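Long-range contact in concanavalin B (PDB 6CAF), which is a chitinase-like seed protein of the glycosyl hydrolase 18 family and may act as a carbohydrate-binding protein: residues F60-E72 and A117-L130. Sequence-based numbering, arbitrary orientation. Where two conformers were deposited one is given.
Sequences FLDKFGCEIRKPE and ACSADYAKDLAEYL
Leu61 packs loosely on the helix: CD1 lies near the Tyr129 hydroxyl, CD2 at the edge of the Tyr129 ring and near Leu130 CD2. Phe64 crosses Leu126 at about a right angle, with Phe64 CD1 3.6 Å from Leu126 CD2. The Phe64 CG sits between the backbone N and the carbonyl carbon (chi1 59°), which brings CD1 and CE1 to that methyl. Gly65 opens a type I turn that ends at Ile68. Gly65 N donates to Tyr122 OH at 3.2 Å, and the Gly65 carbonyl group lies over one face of the Tyr122 ring. Cys66 and Cys118 form a disulfide, SG to SG 2.0 Å. Cys118 precedes Ser119, the helix N-cap, whose OG accepts from Tyr122 N. The strand 55-64 belongs to the TIM barrel of this family, and the contact ties the loop beyond it to outer helix 120-135. Ile68 O accepts from Tyr122 OH at 2.7 Å, in the carbonyl plane, with a C=O...donor angle of 145°. A phenylalanine in place of Tyr122 lacks the hydroxyl joining Gly65 N and Ile68 O, and both ends of the turn would probably lose this polar tie. Arg69 NH1 makes a long salt bridge to Asp125 OD2, 3.8 Å, and one water bridges the same two atoms. The guanidinium and carboxylate planes are nearly perpendicular. Lys70 crosses Tyr129 at about a right angle, its CG against Tyr129 CE1. Pro71 CD sits over the centre of the Tyr129 ring in a CH-pi contact, 3.6 Å from the centroid, while Tyr129 OH donates a very short 2.5 Å hydrogen bond to Pro71 O.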
loop_
_atom_site.group_PDB
_atom_site.type_symbol
_atom_site.label_atom_id
_atom_site.label_comp_id
_atom_site.label_asym_id
_atom_site.label_seq_id
_atom_site.Cartn_x
_atom_site.Cartn_y
_atom_site.Cartn_z
ATOM N N PHE A 60 -7.597 -4.510 5.732
ATOM C CA PHE A 60 -8.059 -3.300 5.084
ATOM C C PHE A 60 -9.260 -2.724 5.823
ATOM O O PHE A 60 -10.049 -3.471 6.392
ATOM C CB PHE A 60 -8.575 -3.597 3.670
ATOM C CG PHE A 60 -7.514 -4.086 2.711
ATOM C CD1 PHE A 60 -6.725 -3.192 2.021
ATOM C CD2 PHE A 60 -7.300 -5.430 2.528
ATOM C CE1 PHE A 60 -5.763 -3.620 1.148
ATOM C CE2 PHE A 60 -6.345 -5.873 1.640
ATOM C CZ PHE A 60 -5.568 -4.966 0.965
ATOM N N LEU A 61 -9.424 -1.403 5.726
ATOM C CA LEU A 61 -10.717 -0.759 6.010
ATOM C C LEU A 61 -11.521 -0.891 4.718
ATOM O O LEU A 61 -11.241 -0.214 3.733
ATOM C CB LEU A 61 -10.524 0.690 6.405
ATOM C CG LEU A 61 -11.773 1.342 6.977
ATOM C CD1 LEU A 61 -11.965 0.959 8.432
ATOM C CD2 LEU A 61 -11.717 2.840 6.812
ATOM N N ASP A 62 -12.450 -1.853 4.691
ATOM C CA ASP A 62 -13.095 -2.255 3.461
ATOM C C ASP A 62 -14.603 -2.169 3.445
ATOM O O ASP A 62 -15.206 -2.640 2.482
ATOM C CB ASP A 62 -12.671 -3.652 3.056
ATOM C CG ASP A 62 -13.141 -4.694 3.998
ATOM O OD1 ASP A 62 -13.735 -4.410 5.056
ATOM O OD2 ASP A 62 -12.907 -5.873 3.686
ATOM N N LYS A 63 -15.199 -1.512 4.435
ATOM C CA LYS A 63 -16.647 -1.353 4.499
ATOM C C LYS A 63 -16.949 0.086 4.890
ATOM O O LYS A 63 -16.904 0.455 6.060
ATOM C CB LYS A 63 -17.285 -2.347 5.460
ATOM C CG LYS A 63 -17.509 -3.713 4.840
ATOM C CD LYS A 63 -17.919 -4.743 5.882
ATOM C CE LYS A 63 -16.789 -5.728 6.124
ATOM N NZ LYS A 63 -15.778 -5.255 7.113
ATOM N N PHE A 64 -17.214 0.903 3.879
ATOM C CA PHE A 64 -17.539 2.296 4.095
ATOM C C PHE A 64 -18.317 2.794 2.895
ATOM O O PHE A 64 -18.259 2.182 1.829
ATOM C CB PHE A 64 -16.305 3.145 4.437
ATOM C CG PHE A 64 -15.225 3.146 3.402
ATOM C CD1 PHE A 64 -15.271 3.997 2.323
ATOM C CD2 PHE A 64 -14.108 2.342 3.554
ATOM C CE1 PHE A 64 -14.271 4.037 1.390
ATOM C CE2 PHE A 64 -13.093 2.376 2.618
ATOM C CZ PHE A 64 -13.176 3.225 1.546
ATOM N N GLY A 65 -19.016 3.917 3.055
ATOM C CA GLY A 65 -19.904 4.433 2.034
ATOM C C GLY A 65 -20.948 5.280 2.684
ATOM O O GLY A 65 -20.896 5.544 3.872
ATOM N N CYS A 66 -21.905 5.731 1.882
ATOM C CA CYS A 66 -22.747 6.858 2.237
ATOM C C CYS A 66 -23.365 6.809 3.616
ATOM O O CYS A 66 -23.439 7.819 4.354
ATOM C CB CYS A 66 -23.907 7.044 1.209
ATOM S SG CYS A 66 -23.384 7.315 -0.498
ATOM N N GLU A 67 -23.870 5.669 4.008
ATOM C CA GLU A 67 -24.613 5.659 5.280
ATOM C C GLU A 67 -23.804 5.031 6.409
ATOM O O GLU A 67 -24.350 4.701 7.456
ATOM C CB GLU A 67 -25.950 4.954 5.127
ATOM C CG GLU A 67 -26.935 5.696 4.228
ATOM C CD GLU A 67 -27.208 7.115 4.699
ATOM O OE1 GLU A 67 -28.285 7.344 5.295
ATOM O OE2 GLU A 67 -26.344 7.998 4.478
ATOM N N ILE A 68 -22.513 4.887 6.192
ATOM C CA ILE A 68 -21.642 4.324 7.215
ATOM C C ILE A 68 -20.899 5.480 7.900
ATOM O O ILE A 68 -19.874 5.977 7.438
ATOM C CB ILE A 68 -20.715 3.287 6.611
ATOM C CG1 ILE A 68 -21.577 2.189 5.937
ATOM C CG2 ILE A 68 -19.836 2.712 7.706
ATOM C CD1 ILE A 68 -20.814 1.043 5.339
ATOM N N ARG A 69 -21.475 5.925 9.010
ATOM C CA ARG A 69 -21.033 7.135 9.669
ATOM C C ARG A 69 -19.682 6.922 10.368
ATOM O O ARG A 69 -18.839 7.828 10.434
ATOM C CB ARG A 69 -22.129 7.586 10.657
ATOM C CG ARG A 69 -21.837 8.819 11.482
ATOM C CD ARG A 69 -22.303 10.042 10.743
ATOM N NE ARG A 69 -22.123 11.272 11.494
ATOM C CZ ARG A 69 -21.757 12.409 10.929
ATOM N NH1 ARG A 69 -21.527 12.449 9.611
ATOM N NH2 ARG A 69 -21.603 13.484 11.663
ATOM N N LYS A 70 -19.475 5.716 10.878
ATOM C CA LYS A 70 -18.271 5.388 11.632
ATOM C C LYS A 70 -17.762 4.037 11.198
ATOM O O LYS A 70 -18.078 3.016 11.810
ATOM C CB LYS A 70 -18.536 5.355 13.129
ATOM C CG LYS A 70 -17.253 5.394 13.938
ATOM C CD LYS A 70 -17.499 5.446 15.443
ATOM C CE LYS A 70 -16.181 5.526 16.198
ATOM N NZ LYS A 70 -16.362 5.762 17.663
ATOM N N PRO A 71 -16.980 4.006 10.114
ATOM C CA PRO A 71 -16.515 2.722 9.621
ATOM C C PRO A 71 -15.808 1.894 10.686
ATOM O O PRO A 71 -15.057 2.421 11.504
ATOM C CB PRO A 71 -15.563 3.110 8.488
ATOM C CG PRO A 71 -16.134 4.390 7.972
ATOM C CD PRO A 71 -16.646 5.100 9.197
ATOM N N GLU A 72 -16.079 0.605 10.667
ATOM C CA GLU A 72 -15.462 -0.314 11.593
ATOM C C GLU A 72 -14.416 -1.170 10.917
ATOM O O GLU A 72 -14.583 -1.601 9.772
ATOM C CB GLU A 72 -16.515 -1.192 12.234
ATOM C CG GLU A 72 -15.933 -2.122 13.284
ATOM C CD GLU A 72 -15.376 -1.397 14.527
ATOM O OE1 GLU A 72 -14.232 -0.822 14.552
ATOM O OE2 GLU A 72 -16.109 -1.430 15.530
ATOM N N ALA A 117 -16.428 5.871 -1.855
ATOM C CA ALA A 117 -16.253 7.209 -1.359
ATOM C C ALA A 117 -17.548 8.035 -1.420
ATOM O O ALA A 117 -17.606 9.126 -0.844
ATOM C CB ALA A 117 -15.130 7.893 -2.104
ATOM N N CYS A 118 -18.554 7.492 -2.118
ATOM C CA CYS A 118 -19.964 7.943 -2.074
ATOM C C CYS A 118 -20.269 9.249 -2.780
ATOM O O CYS A 118 -21.101 9.286 -3.688
ATOM C CB CYS A 118 -20.448 8.037 -0.583
ATOM S SG CYS A 118 -22.056 8.859 -0.332
ATOM N N SER A 119 -19.710 10.335 -2.267
ATOM C CA SER A 119 -20.080 11.671 -2.713
ATOM C C SER A 119 -19.015 12.658 -2.271
ATOM O O SER A 119 -18.161 12.353 -1.412
ATOM C CB SER A 119 -21.416 12.101 -2.114
ATOM O OG SER A 119 -21.282 12.274 -0.711
ATOM N N ALA A 120 -19.103 13.876 -2.777
ATOM C CA ALA A 120 -18.168 14.884 -2.354
ATOM C C ALA A 120 -18.299 15.146 -0.842
ATOM O O ALA A 120 -17.312 15.383 -0.137
ATOM C CB ALA A 120 -18.384 16.167 -3.148
ATOM N N ASP A 121 -19.524 15.099 -0.335
ATOM C CA ASP A 121 -19.755 15.371 1.072
ATOM C C ASP A 121 -19.237 14.236 1.947
ATOM O O ASP A 121 -18.583 14.484 2.978
ATOM C CB ASP A 121 -21.224 15.634 1.361
ATOM C CG ASP A 121 -21.728 16.899 0.713
ATOM O OD1 ASP A 121 -20.935 17.741 0.233
ATOM O OD2 ASP A 121 -22.964 17.066 0.709
ATOM N N TYR A 122 -19.524 12.998 1.552
ATOM C CA TYR A 122 -19.037 11.887 2.345
ATOM C C TYR A 122 -17.516 11.807 2.299
ATOM O O TYR A 122 -16.875 11.387 3.257
ATOM C CB TYR A 122 -19.642 10.566 1.917
ATOM C CG TYR A 122 -19.277 9.409 2.823
ATOM C CD1 TYR A 122 -19.847 9.265 4.066
ATOM C CD2 TYR A 122 -18.334 8.468 2.423
ATOM C CE1 TYR A 122 -19.510 8.209 4.893
ATOM C CE2 TYR A 122 -17.987 7.414 3.244
ATOM C CZ TYR A 122 -18.589 7.290 4.468
ATOM O OH TYR A 122 -18.273 6.186 5.235
ATOM N N ALA A 123 -16.934 12.187 1.169
ATOM C CA ALA A 123 -15.480 12.196 1.096
ATOM C C ALA A 123 -14.890 13.077 2.181
ATOM O O ALA A 123 -13.855 12.734 2.753
ATOM C CB ALA A 123 -15.029 12.656 -0.287
ATOM N N LYS A 124 -15.513 14.230 2.451
ATOM C CA LYS A 124 -15.052 15.059 3.562
ATOM C C LYS A 124 -15.298 14.391 4.914
ATOM O O LYS A 124 -14.400 14.340 5.772
ATOM C CB LYS A 124 -15.699 16.442 3.495
ATOM C CG LYS A 124 -15.385 17.360 4.656
ATOM C CD LYS A 124 -13.895 17.569 4.829
ATOM C CE LYS A 124 -13.628 18.633 5.876
ATOM N NZ LYS A 124 -12.180 18.725 6.192
ATOM N N ASP A 125 -16.481 13.832 5.109
ATOM C CA ASP A 125 -16.798 13.144 6.358
ATOM C C ASP A 125 -15.759 12.023 6.606
ATOM O O ASP A 125 -15.260 11.840 7.723
ATOM C CB ASP A 125 -18.180 12.472 6.303
ATOM C CG ASP A 125 -19.357 13.396 6.290
ATOM O OD1 ASP A 125 -19.224 14.576 6.596
ATOM O OD2 ASP A 125 -20.458 12.864 6.008
ATOM N N LEU A 126 -15.470 11.228 5.580
ATOM C CA LEU A 126 -14.558 10.115 5.716
ATOM C C LEU A 126 -13.133 10.607 5.959
ATOM O O LEU A 126 -12.404 10.025 6.771
ATOM C CB LEU A 126 -14.649 9.214 4.478
ATOM C CG LEU A 126 -13.821 7.942 4.522
ATOM C CD1 LEU A 126 -14.215 7.031 5.656
ATOM C CD2 LEU A 126 -13.882 7.207 3.191
ATOM N N ALA A 127 -12.709 11.643 5.238
ATOM C CA ALA A 127 -11.381 12.174 5.494
ATOM C C ALA A 127 -11.244 12.627 6.943
ATOM O O ALA A 127 -10.225 12.376 7.594
ATOM C CB ALA A 127 -11.112 13.324 4.537
ATOM N N GLU A 128 -12.259 13.307 7.455
ATOM C CA GLU A 128 -12.250 13.741 8.840
ATOM C C GLU A 128 -12.217 12.561 9.793
ATOM O O GLU A 128 -11.487 12.569 10.785
ATOM C CB GLU A 128 -13.460 14.636 9.137
ATOM C CG GLU A 128 -13.327 16.038 8.529
ATOM C CD GLU A 128 -12.310 16.904 9.236
ATOM O OE1 GLU A 128 -12.283 16.876 10.511
ATOM O OE2 GLU A 128 -11.582 17.682 8.590
ATOM N N TYR A 129 -13.026 11.559 9.496
ATOM C CA TYR A 129 -13.010 10.335 10.303
ATOM C C TYR A 129 -11.613 9.713 10.350
ATOM O O TYR A 129 -11.103 9.347 11.441
ATOM C CB TYR A 129 -14.043 9.348 9.764
ATOM C CG TYR A 129 -13.874 7.912 10.256
ATOM C CD1 TYR A 129 -14.380 7.466 11.418
ATOM C CD2 TYR A 129 -13.151 7.019 9.472
ATOM C CE1 TYR A 129 -14.195 6.107 11.812
ATOM C CE2 TYR A 129 -12.942 5.730 9.813
ATOM C CZ TYR A 129 -13.457 5.245 10.959
ATOM O OH TYR A 129 -13.118 3.877 11.138
ATOM N N LEU A 130 -10.991 9.601 9.178
ATOM C CA LEU A 130 -9.655 9.040 9.149
ATOM C C LEU A 130 -8.682 9.867 9.979
ATOM O O LEU A 130 -7.839 9.332 10.723
ATOM C CB LEU A 130 -9.172 8.863 7.722
ATOM C CG LEU A 130 -9.979 7.858 6.894
ATOM C CD1 LEU A 130 -9.622 7.965 5.440
ATOM C CD2 LEU A 130 -9.745 6.447 7.382
HETATM O O HOH W 1 -20.970 10.562 7.422
#